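Local coordinates for protein betaine aldehyde dehydrogenase (Staphylococcus aureus subsp. aureus COL, PDB 4QTO) that catalyses the NAD-dependent oxidation of betaine aldehyde to glycine betaine, an osmoprotectant, at residues 287-292 against 451-456; 298-303 against 468-473; 319-322 against 328-331; 409-414 against 421-426. All blocks are in the same frame, centred on the assembly; numbering follows the deposited sequence.

Contact 1. Residues 287-292 against 451-456; sequences IIFDDA and IGKAQR
One face of the Phe289 ring carries the aliphatic end of Lys453, while the Phe289 and Phe425 rings meet edge-to-face. Lys453 CE sits 3.9 Å from the centroid of the Phe289 ring and 18° off its normal, a CH-pi contact that is shifted toward the CD1 rim, where CE comes to 3.7 Å of CD1. CD follows behind, over CE1. Lysine suits this place because its long methylene chain can lie against an aromatic surface and still deliver a charge beyond it. Lys453 starts with CG opposite its backbone N (chi1 178°), and a bend at chi3 (68°) turns the end of the chain across the ring toward Asp291, whose carboxylate reaches out to meet it. The resulting salt bridge is evenly shared: Lys453 NZ stands 3.2 Å from both OD1 and OD2 of Asp291, and each of the two hydrogen bonds is weak. Two waters add bridges. One molecule accepts from NZ at 2.7 Å and donates to Asp290 OD1, while a second accepts from NZ and donates to Asp291 OD2. Asp291 OD1 has a further partner in Ser448 OG, which ties the carboxylate to the loop ahead of helix 451-460. Both aspartates belong to the type I turn from Phe289 to Ala292, closed by the bond from Ala292 N to Phe289 O. That turn ends strand 285-288, between strands 318-322 and 443-447 of the parallel part of the sheet, and the lysine reaches it from the first turn of helix 451-460.

Contact 2. Residues 298-303 against 468-473; sequences VDQALN and INDFHP
Asp470 points CB away from helix 294-306, yet its carboxylate swings back, bringing OD1 to 3.2 Å from Gln300 NE2, with amide and carboxylate planes 48° apart; the same NE2 donates at 2.8 Å to a water that bonds the carbonyl oxygen of Asn469, just before it. Asp470 OD1 accepts the N-H of Phe471 on its anti lone pair, which helps to hold the acid against its own backbone. Phe471 offers CB to Gln300 OE1 at 4.1 Å, but its ring turns aside toward Trp467. Its carbonyl oxygen shares a second water with Gln300 OE1, so both ends of the glutamine amide are bridged to the loop. Gln300 reaches there by bending at chi2 (-77°), and Asn303 ND2, one helical turn on, holds OE1 with a nearly straight bond of 2.9 Å. Such an amide suits a buried helix face opposite irregular chain, since it can donate and accept at once. His472, with positive phi, lays its ring over Phe471 CD1 and sends NE2 to Asn303 O at 2.9 Å. The oxygen lies in the imidazole plane, although the N-H arrives from above the carbonyl plane. A triethylene glycol, probably from the crystallisation liquor, lies about 3 Å from the His472 side chain, consistent with a pocket there. In this aldehyde dehydrogenase fold the loop follows edge strand 465-468 at a subunit interface, where Ile468 continues the sheet into a neighbouring subunit and Asp470 OD2 bonds Asn509 of that subunit.

Contact 3. Residues 319-322 against 328-331; sequences ILVQ and KFEQ
Phe329 leaves helix 323-337 toward strand 318-322 and meets it along almost its whole length. Its CB is 3.9 Å from Val321 CG2, and the next atom, CG, lies 4.0 Å from the same methyl. Because CG stands anti to the backbone N (chi1 176°), the ring is carried along the strand instead of stopping over the valine. Farther out, CE2 reaches Ile319 CG2 at 3.8 Å, and CZ, the tip, lies 4.0 Å from that methyl. Both methyls approach the ring obliquely, and each is the branch that stands anti to its own backbone N. The two beta-branched residues, two positions apart on the strand, thus offer the phenylalanine a pair of footholds on one side of the sheet. Beyond these residues, the other rim of the ring meets Ile288 of the next strand, and Ala301 of helix 294-306 touches the ring too; a small residue there lets the second helix come close. An apolar ring suits this buried place between strand and helices, where it meets aliphatic side chains. Packing of this kind is characteristic of an alpha/beta fold: a strand runs straight into a helix that folds back on the mostly parallel sheet.

Contact 4. Residues 409-414 against 421-426; sequences RIVQEE and TVEGFE
Ile410 and Thr421 lie alongside each other, pointing contrary ways, while Val411 and Glu423 reach for each other from facing sides; together they join the short helix to the second strand of a beta-alpha-beta unit, strand 399-402, helix 409-412 and strand 419-425. Thr421 points toward the helix and turns its methyl to Ile410, CG2 lying 4.0 Å from CG1. Its chi1 of 53° puts CG2 anti to the carbonyl carbon and leaves OG1 on the side of Val411, whose CG2 is 4.2 Å off. Threonine suits the place because its methyl can pack on the isoleucine while its hydroxyl faces the valine. Two positions along, the Glu423 side chain, extended beyond CG, comes up against a methyl: Val411 CG1 stands 3.5 Å from OE2. The buried charge is answered elsewhere, for OE2 forms a salt bridge with Arg318, and Val411 packs on that arginine as well, adding an apolar wall beside the ion pair. Where the helix ends, Glu413 N bonds to Arg409 O, and the two side chains repeat the link. The guanidinium of Arg409 grips the carboxylate of Glu413 side-on; NE reaches OE2 at 2.8 Å, 36° above the carboxylate plane, while NH2 meets OE1 at 2.9 Å on its syn lone pair.

Contacts 1, 3 and 4 all reach the seven-stranded mixed sheet, through the neighbouring parallel strands 285-288, 318-322 and 419-425; backbone bonds from Ile288 N to Leu320 O and from Ile319 N to Thr421 O tie them in turn. Helix 294-306, which carries contact 2, packs on contact 3, and Ala454 of contact 1 packs on Ile468 of contact 2. Contact 3 is buried and purely apolar. Contact 4 is buried too but brings an ion-paired glutamate against aliphatic groups. Contact 2, also buried, faces a loop at a subunit interface and relies on amides, a histidine and two waters. Contact 1, at the end of a strand, is only partly buried, and there charge and water join the aromatic packing.

Contact 1. Residues 287-292 against 451-456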
loop_
_atom_site.group_PDB
_atom_site.type_symbol
_atom_site.label_atom_id
_atom_site.label_comp_id
_atom_site.label_asym_id
_atom_site.label_seq_id
_atom_site.Cartn_x
_atom_site.Cartn_y
_atom_site.Cartn_z
ATOM N N ILE A 287 -21.729 10.687 22.758
ATOM C CA ILE A 287 -22.935 9.891 22.849
ATOM C C ILE A 287 -22.814 8.874 23.993
ATOM O O ILE A 287 -21.945 7.998 23.964
ATOM C CB ILE A 287 -23.170 9.141 21.524
ATOM C CG1 ILE A 287 -23.284 10.136 20.364
ATOM C CG2 ILE A 287 -24.395 8.265 21.594
ATOM C CD1 ILE A 287 -23.279 9.496 19.000
ATOM N N ILE A 288 -23.718 8.979 24.953
ATOM C CA ILE A 288 -23.680 8.148 26.154
ATOM C C ILE A 288 -24.937 7.302 26.269
ATOM O O ILE A 288 -26.044 7.817 26.459
ATOM C CB ILE A 288 -23.498 9.047 27.376
ATOM C CG1 ILE A 288 -22.253 9.948 27.235
ATOM C CG2 ILE A 288 -23.462 8.219 28.652
ATOM C CD1 ILE A 288 -22.173 11.015 28.291
ATOM N N PHE A 289 -24.775 6.000 26.114
ATOM C CA PHE A 289 -25.885 5.052 26.248
ATOM C C PHE A 289 -26.137 4.665 27.688
ATOM O O PHE A 289 -25.256 4.813 28.555
ATOM C CB PHE A 289 -25.601 3.809 25.426
ATOM C CG PHE A 289 -25.811 3.999 23.948
ATOM C CD1 PHE A 289 -27.072 3.802 23.404
ATOM C CD2 PHE A 289 -24.790 4.398 23.121
ATOM C CE1 PHE A 289 -27.299 3.988 22.060
ATOM C CE2 PHE A 289 -25.001 4.575 21.760
ATOM C CZ PHE A 289 -26.277 4.364 21.226
ATOM N N ASP A 290 -27.334 4.120 27.954
ATOM C CA ASP A 290 -27.689 3.720 29.315
ATOM C C ASP A 290 -26.878 2.531 29.826
ATOM O O ASP A 290 -26.905 2.254 31.014
ATOM C CB ASP A 290 -29.209 3.610 29.535
ATOM C CG ASP A 290 -29.875 2.510 28.795
ATOM O OD1 ASP A 290 -29.201 1.530 28.385
ATOM O OD2 ASP A 290 -31.137 2.606 28.660
ATOM N N ASP A 291 -26.126 1.867 28.939
ATOM C CA ASP A 291 -25.243 0.801 29.327
ATOM C C ASP A 291 -23.757 1.163 29.275
ATOM O O ASP A 291 -22.896 0.280 29.268
ATOM C CB ASP A 291 -25.530 -0.492 28.560
ATOM C CG ASP A 291 -25.318 -0.367 27.071
ATOM O OD1 ASP A 291 -25.012 0.739 26.582
ATOM O OD2 ASP A 291 -25.459 -1.416 26.373
ATOM N N ALA A 292 -23.471 2.455 29.239
ATOM C CA ALA A 292 -22.130 2.929 29.417
ATOM C C ALA A 292 -21.687 2.684 30.856
ATOM O O ALA A 292 -22.531 2.564 31.778
ATOM C CB ALA A 292 -22.079 4.405 29.175
ATOM N N ILE A 451 -19.892 -3.313 23.064
ATOM C CA ILE A 451 -18.949 -2.912 22.010
ATOM C C ILE A 451 -19.529 -3.098 20.601
ATOM O O ILE A 451 -19.266 -2.303 19.694
ATOM C CB ILE A 451 -17.576 -3.618 22.181
ATOM C CG1 ILE A 451 -17.044 -3.431 23.624
ATOM C CG2 ILE A 451 -16.596 -3.120 21.128
ATOM C CD1 ILE A 451 -16.945 -1.987 24.070
ATOM N N GLY A 452 -20.358 -4.130 20.408
ATOM C CA GLY A 452 -21.009 -4.309 19.107
ATOM C C GLY A 452 -21.884 -3.115 18.753
ATOM O O GLY A 452 -21.890 -2.632 17.610
ATOM N N LYS A 453 -22.644 -2.628 19.731
ATOM C CA LYS A 453 -23.491 -1.450 19.507
ATOM C C LYS A 453 -22.640 -0.210 19.225
ATOM O O LYS A 453 -22.928 0.575 18.322
ATOM C CB LYS A 453 -24.416 -1.201 20.714
ATOM C CG LYS A 453 -25.287 0.047 20.550
ATOM C CD LYS A 453 -26.395 0.106 21.600
ATOM C CE LYS A 453 -25.826 0.340 22.985
ATOM N NZ LYS A 453 -26.880 0.146 24.032
ATOM N N ALA A 454 -21.597 -0.017 20.030
ATOM C CA ALA A 454 -20.717 1.131 19.831
ATOM C C ALA A 454 -20.125 1.129 18.430
ATOM O O ALA A 454 -20.035 2.199 17.779
ATOM C CB ALA A 454 -19.623 1.161 20.860
ATOM N N GLN A 455 -19.722 -0.048 17.954
ATOM C CA GLN A 455 -19.167 -0.190 16.599
ATOM C C GLN A 455 -20.236 0.139 15.529
ATOM O O GLN A 455 -19.939 0.804 14.542
ATOM C CB GLN A 455 -18.573 -1.591 16.419
ATOM C CG GLN A 455 -17.289 -1.762 17.243
ATOM C CD GLN A 455 -16.717 -3.149 17.287
ATOM O OE1 GLN A 455 -15.502 -3.307 17.111
ATOM N NE2 GLN A 455 -17.562 -4.165 17.553
ATOM N N ARG A 456 -21.484 -0.298 15.728
ATOM C CA ARG A 456 -22.554 0.030 14.781
ATOM C C ARG A 456 -22.753 1.532 14.681
ATOM O O ARG A 456 -22.907 2.105 13.589
ATOM C CB ARG A 456 -23.923 -0.545 15.164
ATOM C CG ARG A 456 -24.098 -2.017 14.982
ATOM C CD ARG A 456 -25.594 -2.354 15.042
ATOM N NE ARG A 456 -26.215 -2.041 16.348
ATOM C CZ ARG A 456 -26.199 -2.839 17.413
ATOM N NH1 ARG A 456 -25.566 -4.013 17.423
ATOM N NH2 ARG A 456 -26.851 -2.489 18.510
HETATM O O HOH W 1 -28.477 1.240 25.955
HETATM O O HOH W 2 -26.891 -2.682 24.092
#

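Contact 2. Residues 298-303 against 468-473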
loop_
_atom_site.group_PDB
_atom_site.type_symbol
_atom_site.label_atom_id
_atom_site.label_comp_id
_atom_site.label_asym_id
_atom_site.label_seq_id
_atom_site.Cartn_x
_atom_site.Cartn_y
_atom_site.Cartn_z
ATOM N N VAL A 298 -19.195 10.086 32.894
ATOM C CA VAL A 298 -19.179 11.383 33.556
ATOM C C VAL A 298 -17.769 11.991 33.516
ATOM O O VAL A 298 -17.595 13.161 33.127
ATOM C CB VAL A 298 -19.662 11.294 35.013
ATOM C CG1 VAL A 298 -19.500 12.621 35.720
ATOM C CG2 VAL A 298 -21.119 10.860 35.039
ATOM N N ASP A 299 -16.759 11.194 33.849
ATOM C CA ASP A 299 -15.365 11.646 33.801
ATOM C C ASP A 299 -15.013 12.174 32.402
ATOM O O ASP A 299 -14.440 13.264 32.246
ATOM C CB ASP A 299 -14.432 10.477 34.152
ATOM C CG ASP A 299 -12.954 10.825 34.065
ATOM O OD1 ASP A 299 -12.413 11.393 35.029
ATOM O OD2 ASP A 299 -12.313 10.415 33.074
ATOM N N GLN A 300 -15.354 11.384 31.379
ATOM C CA GLN A 300 -15.011 11.735 30.014
ATOM C C GLN A 300 -15.862 12.865 29.450
ATOM O O GLN A 300 -15.427 13.576 28.531
ATOM C CB GLN A 300 -15.001 10.498 29.105
ATOM C CG GLN A 300 -13.862 9.540 29.456
ATOM C CD GLN A 300 -12.511 10.016 28.957
ATOM O OE1 GLN A 300 -12.189 11.220 28.948
ATOM N NE2 GLN A 300 -11.697 9.075 28.525
ATOM N N ALA A 301 -17.060 13.109 30.003
ATOM C CA ALA A 301 -17.868 14.221 29.546
ATOM C C ALA A 301 -17.207 15.514 30.064
ATOM O O ALA A 301 -17.169 16.534 29.365
ATOM C CB ALA A 301 -19.296 14.121 30.043
ATOM N N LEU A 302 -16.692 15.467 31.285
ATOM C CA LEU A 302 -15.945 16.611 31.835
ATOM C C LEU A 302 -14.698 16.858 30.994
ATOM O O LEU A 302 -14.386 17.997 30.625
ATOM C CB LEU A 302 -15.556 16.351 33.280
ATOM C CG LEU A 302 -16.707 16.289 34.291
ATOM C CD1 LEU A 302 -16.276 15.504 35.526
ATOM C CD2 LEU A 302 -17.222 17.672 34.652
ATOM N N ASN A 303 -13.964 15.785 30.698
ATOM C CA ASN A 303 -12.742 15.925 29.918
ATOM C C ASN A 303 -13.047 16.486 28.538
ATOM O O ASN A 303 -12.361 17.396 28.039
ATOM C CB ASN A 303 -12.007 14.593 29.838
ATOM C CG ASN A 303 -11.617 14.061 31.212
ATOM O OD1 ASN A 303 -11.451 14.822 32.176
ATOM N ND2 ASN A 303 -11.493 12.753 31.315
ATOM N N ILE A 468 -14.403 5.016 20.773
ATOM C CA ILE A 468 -15.301 4.090 21.487
ATOM C C ILE A 468 -14.763 4.004 22.903
ATOM O O ILE A 468 -13.637 3.552 23.139
ATOM C CB ILE A 468 -15.407 2.721 20.806
ATOM C CG1 ILE A 468 -16.144 2.897 19.461
ATOM C CG2 ILE A 468 -16.135 1.749 21.736
ATOM C CD1 ILE A 468 -16.169 1.665 18.585
ATOM N N ASN A 469 -15.578 4.468 23.854
ATOM C CA ASN A 469 -15.200 4.495 25.254
ATOM C C ASN A 469 -13.921 5.296 25.572
ATOM O O ASN A 469 -13.082 4.887 26.382
ATOM C CB ASN A 469 -15.172 3.107 25.870
ATOM C CG ASN A 469 -16.544 2.464 25.893
ATOM O OD1 ASN A 469 -17.543 3.123 26.170
ATOM N ND2 ASN A 469 -16.611 1.168 25.548
ATOM N N ASP A 470 -13.794 6.443 24.909
ATOM C CA ASP A 470 -12.700 7.364 25.146
ATOM C C ASP A 470 -13.129 8.719 24.615
ATOM O O ASP A 470 -14.179 8.829 23.954
ATOM C CB ASP A 470 -11.403 6.875 24.486
ATOM C CG ASP A 470 -10.147 7.294 25.252
ATOM O OD1 ASP A 470 -10.102 8.384 25.866
ATOM O OD2 ASP A 470 -9.174 6.490 25.230
ATOM N N PHE A 471 -12.339 9.739 24.919
ATOM C CA PHE A 471 -12.565 11.065 24.375
ATOM C C PHE A 471 -11.216 11.772 24.311
ATOM O O PHE A 471 -10.471 11.749 25.291
ATOM C CB PHE A 471 -13.610 11.919 25.176
ATOM C CG PHE A 471 -14.261 12.928 24.318
ATOM C CD1 PHE A 471 -13.571 14.067 23.961
ATOM C CD2 PHE A 471 -15.521 12.706 23.768
ATOM C CE1 PHE A 471 -14.109 14.951 23.071
ATOM C CE2 PHE A 471 -16.043 13.594 22.855
ATOM C CZ PHE A 471 -15.339 14.713 22.523
ATOM N N HIS A 472 -10.909 12.340 23.142
ATOM C CA HIS A 472 -9.714 13.160 22.837
ATOM C C HIS A 472 -8.516 12.540 22.102
ATOM O O HIS A 472 -7.782 13.287 21.472
ATOM C CB HIS A 472 -9.142 13.959 24.027
ATOM C CG HIS A 472 -9.970 15.138 24.470
ATOM N ND1 HIS A 472 -10.275 16.195 23.635
ATOM C CD2 HIS A 472 -10.494 15.444 25.679
ATOM C CE1 HIS A 472 -10.955 17.107 24.313
ATOM N NE2 HIS A 472 -11.113 16.673 25.550
ATOM N N PRO A 473 -8.322 11.217 22.162
ATOM C CA PRO A 473 -7.077 10.739 21.540
ATOM C C PRO A 473 -6.845 11.032 20.074
ATOM O O PRO A 473 -7.712 10.838 19.235
ATOM C CB PRO A 473 -7.176 9.212 21.706
ATOM C CG PRO A 473 -8.015 8.991 22.876
ATOM C CD PRO A 473 -8.979 10.157 22.947
HETATM O O HOH W 3 -11.851 6.239 28.475
HETATM O O HOH W 4 -10.067 12.542 27.857
#

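Contact 3. Residues 319-322 against 328-331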
loop_
_atom_site.group_PDB
_atom_site.type_symbol
_atom_site.label_atom_id
_atom_site.label_comp_id
_atom_site.label_asym_id
_atom_site.label_seq_id
_atom_site.Cartn_x
_atom_site.Cartn_y
_atom_site.Cartn_z
ATOM N N ILE A 319 -23.318 16.937 24.118
ATOM C CA ILE A 319 -23.540 15.661 24.806
ATOM C C ILE A 319 -24.921 15.149 24.428
ATOM O O ILE A 319 -25.922 15.888 24.475
ATOM C CB ILE A 319 -23.400 15.773 26.317
ATOM C CG1 ILE A 319 -21.972 16.210 26.694
ATOM C CG2 ILE A 319 -23.789 14.445 26.973
ATOM C CD1 ILE A 319 -21.791 16.671 28.103
ATOM N N LEU A 320 -24.979 13.896 24.003
ATOM C CA LEU A 320 -26.213 13.203 23.632
ATOM C C LEU A 320 -26.308 12.028 24.587
ATOM O O LEU A 320 -25.476 11.124 24.549
ATOM C CB LEU A 320 -26.185 12.726 22.195
ATOM C CG LEU A 320 -26.195 13.809 21.148
ATOM C CD1 LEU A 320 -25.794 13.353 19.772
ATOM C CD2 LEU A 320 -27.578 14.389 21.101
ATOM N N VAL A 321 -27.301 12.047 25.483
ATOM C CA VAL A 321 -27.400 11.025 26.540
ATOM C C VAL A 321 -28.749 10.319 26.453
ATOM O O VAL A 321 -29.803 10.933 26.188
ATOM C CB VAL A 321 -27.158 11.638 27.946
ATOM C CG1 VAL A 321 -28.174 12.710 28.274
ATOM C CG2 VAL A 321 -27.157 10.552 29.017
ATOM N N GLN A 322 -28.740 9.017 26.633
ATOM C CA GLN A 322 -29.968 8.258 26.507
ATOM C C GLN A 322 -31.017 8.753 27.520
ATOM O O GLN A 322 -30.681 8.975 28.673
ATOM C CB GLN A 322 -29.679 6.743 26.585
ATOM C CG GLN A 322 -30.834 5.923 26.077
ATOM C CD GLN A 322 -30.397 4.552 25.585
ATOM O OE1 GLN A 322 -29.367 3.994 25.986
ATOM N NE2 GLN A 322 -31.155 4.022 24.634
ATOM N N LYS A 328 -30.143 11.370 35.730
ATOM C CA LYS A 328 -29.018 10.894 36.540
ATOM C C LYS A 328 -27.715 11.527 36.035
ATOM O O LYS A 328 -26.869 12.017 36.813
ATOM C CB LYS A 328 -28.942 9.361 36.381
ATOM C CG LYS A 328 -27.829 8.652 37.116
ATOM C CD LYS A 328 -27.719 7.200 36.715
ATOM C CE LYS A 328 -26.622 6.517 37.501
ATOM N NZ LYS A 328 -26.497 5.070 37.170
ATOM N N PHE A 329 -27.547 11.507 34.717
ATOM C CA PHE A 329 -26.354 12.063 34.094
ATOM C C PHE A 329 -26.215 13.583 34.312
ATOM O O PHE A 329 -25.139 14.063 34.727
ATOM C CB PHE A 329 -26.300 11.750 32.618
ATOM C CG PHE A 329 -25.121 12.389 31.937
ATOM C CD1 PHE A 329 -23.859 11.805 32.013
ATOM C CD2 PHE A 329 -25.271 13.609 31.297
ATOM C CE1 PHE A 329 -22.761 12.427 31.458
ATOM C CE2 PHE A 329 -24.175 14.221 30.699
ATOM C CZ PHE A 329 -22.934 13.618 30.779
ATOM N N GLU A 330 -27.281 14.326 34.054
ATOM C CA GLU A 330 -27.221 15.777 34.224
ATOM C C GLU A 330 -26.867 16.131 35.662
ATOM O O GLU A 330 -26.013 16.985 35.912
ATOM C CB GLU A 330 -28.534 16.462 33.827
ATOM C CG GLU A 330 -28.783 16.463 32.338
ATOM C CD GLU A 330 -30.113 17.064 31.922
ATOM O OE1 GLU A 330 -30.869 17.546 32.794
ATOM O OE2 GLU A 330 -30.394 17.043 30.717
ATOM N N GLN A 331 -27.500 15.470 36.620
ATOM C CA GLN A 331 -27.188 15.754 38.001
ATOM C C GLN A 331 -25.725 15.478 38.342
ATOM O O GLN A 331 -25.068 16.271 39.031
ATOM C CB GLN A 331 -28.113 14.996 38.941
ATOM C CG GLN A 331 -27.878 15.505 40.347
ATOM C CD GLN A 331 -28.160 17.028 40.406
ATOM O OE1 GLN A 331 -29.285 17.427 40.140
ATOM N NE2 GLN A 331 -27.127 17.885 40.667
#

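Contact 4. Residues 409-414 against 421-426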
loop_
_atom_site.group_PDB
_atom_site.type_symbol
_atom_site.label_atom_id
_atom_site.label_comp_id
_atom_site.label_asym_id
_atom_site.label_seq_id
_atom_site.Cartn_x
_atom_site.Cartn_y
_atom_site.Cartn_z
ATOM N N ARG A 409 -29.593 27.470 17.959
ATOM C CA ARG A 409 -28.255 27.942 17.607
ATOM C C ARG A 409 -27.167 27.464 18.574
ATOM O O ARG A 409 -26.044 27.168 18.152
ATOM C CB ARG A 409 -28.212 29.479 17.568
ATOM C CG ARG A 409 -29.029 30.118 16.466
ATOM C CD ARG A 409 -28.797 31.633 16.455
ATOM N NE ARG A 409 -27.389 31.951 16.264
ATOM C CZ ARG A 409 -26.798 33.098 16.571
ATOM N NH1 ARG A 409 -27.479 34.104 17.115
ATOM N NH2 ARG A 409 -25.497 33.230 16.362
ATOM N N ILE A 410 -27.498 27.384 19.864
ATOM C CA ILE A 410 -26.507 26.978 20.872
ATOM C C ILE A 410 -26.065 25.535 20.632
ATOM O O ILE A 410 -24.957 25.179 21.005
ATOM C CB ILE A 410 -27.007 27.219 22.319
ATOM C CG1 ILE A 410 -25.886 27.071 23.374
ATOM C CG2 ILE A 410 -28.189 26.318 22.669
ATOM C CD1 ILE A 410 -24.832 28.145 23.365
ATOM N N VAL A 411 -26.927 24.729 20.021
ATOM C CA VAL A 411 -26.600 23.329 19.726
ATOM C C VAL A 411 -25.896 23.250 18.387
ATOM O O VAL A 411 -24.934 22.494 18.248
ATOM C CB VAL A 411 -27.854 22.426 19.739
ATOM C CG1 VAL A 411 -27.515 21.034 19.205
ATOM C CG2 VAL A 411 -28.409 22.347 21.147
ATOM N N GLN A 412 -26.336 24.031 17.398
ATOM C CA GLN A 412 -25.756 23.949 16.062
ATOM C C GLN A 412 -24.412 24.643 15.871
ATOM O O GLN A 412 -23.576 24.161 15.107
ATOM C CB GLN A 412 -26.738 24.494 15.045
ATOM C CG GLN A 412 -27.969 23.625 14.854
ATOM C CD GLN A 412 -27.637 22.281 14.237
ATOM O OE1 GLN A 412 -26.855 22.217 13.277
ATOM N NE2 GLN A 412 -28.247 21.212 14.740
ATOM N N GLU A 413 -24.176 25.724 16.599
ATOM C CA GLU A 413 -22.973 26.518 16.426
ATOM C C GLU A 413 -21.841 26.235 17.414
ATOM O O GLU A 413 -22.067 25.965 18.595
ATOM C CB GLU A 413 -23.357 28.007 16.455
ATOM C CG GLU A 413 -24.399 28.337 15.400
ATOM C CD GLU A 413 -24.865 29.784 15.429
ATOM O OE1 GLU A 413 -24.189 30.641 16.038
ATOM O OE2 GLU A 413 -25.911 30.052 14.825
ATOM N N GLU A 414 -20.620 26.317 16.916
ATOM C CA GLU A 414 -19.419 26.060 17.737
ATOM C C GLU A 414 -19.089 27.282 18.593
ATOM O O GLU A 414 -18.710 28.332 18.077
ATOM C CB GLU A 414 -18.212 25.719 16.851
ATOM C CG GLU A 414 -16.901 25.390 17.601
ATOM C CD GLU A 414 -15.653 25.292 16.700
ATOM O OE1 GLU A 414 -15.385 26.266 15.962
ATOM O OE2 GLU A 414 -14.899 24.296 16.822
ATOM N N THR A 421 -23.673 21.384 25.849
ATOM C CA THR A 421 -25.132 21.264 25.816
ATOM C C THR A 421 -25.444 19.790 26.058
ATOM O O THR A 421 -24.601 18.924 25.765
ATOM C CB THR A 421 -25.759 21.673 24.457
ATOM O OG1 THR A 421 -25.123 20.957 23.377
ATOM C CG2 THR A 421 -25.615 23.150 24.225
ATOM N N VAL A 422 -26.628 19.505 26.565
ATOM C CA VAL A 422 -27.071 18.147 26.816
ATOM C C VAL A 422 -28.430 17.936 26.150
ATOM O O VAL A 422 -29.393 18.666 26.457
ATOM C CB VAL A 422 -27.186 17.825 28.333
ATOM C CG1 VAL A 422 -27.528 16.354 28.538
ATOM C CG2 VAL A 422 -25.866 18.132 29.059
ATOM N N GLU A 423 -28.520 16.927 25.294
ATOM C CA GLU A 423 -29.755 16.545 24.622
ATOM C C GLU A 423 -30.003 15.094 24.923
ATOM O O GLU A 423 -29.042 14.313 25.031
ATOM C CB GLU A 423 -29.632 16.641 23.097
ATOM C CG GLU A 423 -29.625 18.049 22.525
ATOM C CD GLU A 423 -29.022 18.050 21.131
ATOM O OE1 GLU A 423 -29.760 17.923 20.136
ATOM O OE2 GLU A 423 -27.773 18.025 21.060
ATOM N N GLY A 424 -31.268 14.714 24.993
ATOM C CA GLY A 424 -31.594 13.314 25.197
ATOM C C GLY A 424 -31.916 12.608 23.887
ATOM O O GLY A 424 -32.307 13.254 22.895
ATOM N N PHE A 425 -31.754 11.285 23.869
ATOM C CA PHE A 425 -32.165 10.471 22.721
ATOM C C PHE A 425 -32.824 9.193 23.237
ATOM O O PHE A 425 -32.477 8.690 24.311
ATOM C CB PHE A 425 -31.034 10.138 21.773
ATOM C CG PHE A 425 -29.970 9.247 22.350
ATOM C CD1 PHE A 425 -30.130 7.861 22.326
ATOM C CD2 PHE A 425 -28.814 9.773 22.902
ATOM C CE1 PHE A 425 -29.148 7.030 22.844
ATOM C CE2 PHE A 425 -27.827 8.949 23.401
ATOM C CZ PHE A 425 -27.997 7.577 23.372
ATOM N N GLU A 426 -33.753 8.641 22.469
ATOM C CA GLU A 426 -34.473 7.461 22.923
ATOM C C GLU A 426 -33.798 6.163 22.494
ATOM O O GLU A 426 -33.649 5.229 23.289
ATOM C CB GLU A 426 -35.908 7.504 22.398
ATOM C CG GLU A 426 -36.812 6.421 22.922
ATOM C CD GLU A 426 -37.040 6.497 24.437
ATOM O OE1 GLU A 426 -36.976 7.604 25.035
ATOM O OE2 GLU A 426 -37.317 5.425 25.001
#